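Local coordinates for protein gamma-glutamyltranspeptidase (Streptomyces lincolnensis, PDB 6J3A) that is an LmbA-like gamma-glutamyltranspeptidase homologue of the N-terminal nucleophile class, whose reaction is probably a hydrolysis or transfer on an unestablished substrate, at residues S25-A28 with V29-G33. Numbering follows the deposited sequence.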
loop_
_atom_site.group_PDB
_atom_site.type_symbol
_atom_site.label_atom_id
_atom_site.label_comp_id
_atom_site.label_asym_id
_atom_site.label_seq_id
_atom_site.Cartn_x
_atom_site.Cartn_y
_atom_site.Cartn_z
ATOM N N SER A 25 -6.829 -7.820 -6.552
ATOM C CA SER A 25 -7.642 -8.657 -7.432
ATOM C C SER A 25 -8.925 -7.911 -7.787
ATOM O O SER A 25 -9.338 -7.887 -8.950
ATOM C CB SER A 25 -7.971 -10.007 -6.777
ATOM O OG SER A 25 -6.810 -10.799 -6.584
ATOM N N ALA A 26 -9.537 -7.293 -6.779
ATOM C CA ALA A 26 -10.704 -6.429 -6.982
ATOM C C ALA A 26 -10.365 -5.227 -7.872
ATOM O O ALA A 26 -11.146 -4.836 -8.735
ATOM C CB ALA A 26 -11.231 -5.954 -5.640
ATOM N N MET A 27 -9.184 -4.659 -7.663
ATOM C CA MET A 27 -8.715 -3.543 -8.467
ATOM C C MET A 27 -8.488 -3.963 -9.912
ATOM O O MET A 27 -8.778 -3.200 -10.830
ATOM C CB MET A 27 -7.417 -3.000 -7.890
ATOM C CG MET A 27 -6.930 -1.736 -8.557
ATOM S SD MET A 27 -7.999 -0.365 -8.131
ATOM C CE MET A 27 -7.553 0.818 -9.397
ATOM N N ALA A 28 -7.954 -5.165 -10.101
ATOM C CA ALA A 28 -7.797 -5.746 -11.440
ATOM C C ALA A 28 -9.118 -5.748 -12.227
ATOM O O ALA A 28 -9.130 -5.500 -13.425
ATOM C CB ALA A 28 -7.230 -7.158 -11.347
ATOM N N VAL A 29 -10.219 -6.015 -11.536
ATOM C CA VAL A 29 -11.536 -6.006 -12.154
ATOM C C VAL A 29 -11.918 -4.598 -12.603
ATOM O O VAL A 29 -12.478 -4.425 -13.693
ATOM C CB VAL A 29 -12.586 -6.611 -11.203
ATOM C CG1 VAL A 29 -14.008 -6.404 -11.723
ATOM C CG2 VAL A 29 -12.293 -8.094 -11.010
ATOM N N LEU A 30 -11.610 -3.597 -11.783
ATOM C CA LEU A 30 -11.844 -2.212 -12.182
ATOM C C LEU A 30 -11.038 -1.862 -13.426
ATOM O O LEU A 30 -11.595 -1.337 -14.387
ATOM C CB LEU A 30 -11.533 -1.248 -11.044
ATOM C CG LEU A 30 -12.390 -1.390 -9.781
ATOM C CD1 LEU A 30 -12.019 -0.310 -8.774
ATOM C CD2 LEU A 30 -13.880 -1.321 -10.089
ATOM N N GLU A 31 -9.757 -2.227 -13.425
ATOM C CA GLU A 31 -8.866 -2.020 -14.576
ATOM C C GLU A 31 -9.362 -2.671 -15.874
ATOM O O GLU A 31 -9.078 -2.198 -16.973
ATOM C CB GLU A 31 -7.460 -2.548 -14.262
ATOM C CG GLU A 31 -6.708 -1.823 -13.150
ATOM C CD GLU A 31 -6.291 -0.410 -13.514
ATOM O OE1 GLU A 31 -5.703 0.263 -12.635
ATOM O OE2 GLU A 31 -6.543 0.041 -14.662
ATOM N N ASP A 32 -10.106 -3.757 -15.720
ATOM C CA ASP A 32 -10.679 -4.511 -16.818
ATOM C C ASP A 32 -12.104 -4.016 -17.186
ATOM O O ASP A 32 -12.833 -4.680 -17.931
ATOM C CB ASP A 32 -10.668 -5.997 -16.402
ATOM C CG ASP A 32 -10.555 -6.956 -17.578
ATOM O OD1 ASP A 32 -9.693 -6.746 -18.464
ATOM O OD2 ASP A 32 -11.316 -7.954 -17.588
ATOM N N GLY A 33 -12.493 -2.848 -16.671
ATOM C CA GLY A 33 -13.743 -2.187 -17.051
ATOM C C GLY A 33 -14.943 -2.555 -16.200
ATOM O O GLY A 33 -16.056 -2.144 -16.499
#
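The carboxylate of Glu31 meets the CE methyl of Met27, which approaches obliquely at the OE1 end. Met27 CE sits 3.8 Å from Glu31 OE1, raised well out of the carboxylate plane. OE1 also has polar partners beyond these residues: a salt bridge to Arg617 and a hydrogen bond from Gln24 of the second subunit. This is the C-terminal end of helix 20-31, which closes in a Schellman motif. The chi1 of Glu31 (-65°) leans its CG back over Met27 O, at 3.4 Å, and the bend at chi2 swings the carboxylate outward, beside the end of Met27. Met27 SD meets Leu30 CD1 at 4.1 Å, and the Leu30 side chain runs roughly perpendicular to that of Met27. Phe12 packs against Met27, Leu30 and Glu31. Val29 instead faces Tyr133 of helix 127-140 and Ala42 of helix 36-50. Ala28 and Glu31 each pack on the other's counterpart in the second subunit, so this helix end is part of the dimer contact. The Glu31 N to Met27 O bond is short and nearly straight, 2.9 Å with an N-H...O angle of 169°. The bond from Asp32 N to Ala28 O is weak. Asp32 is the first residue to leave helical phi/psi. Gly33, with a positive phi of 90°, is the C-prime residue, and the motif's inner bond runs from Gly33 N to Leu30 O at 2.9 Å.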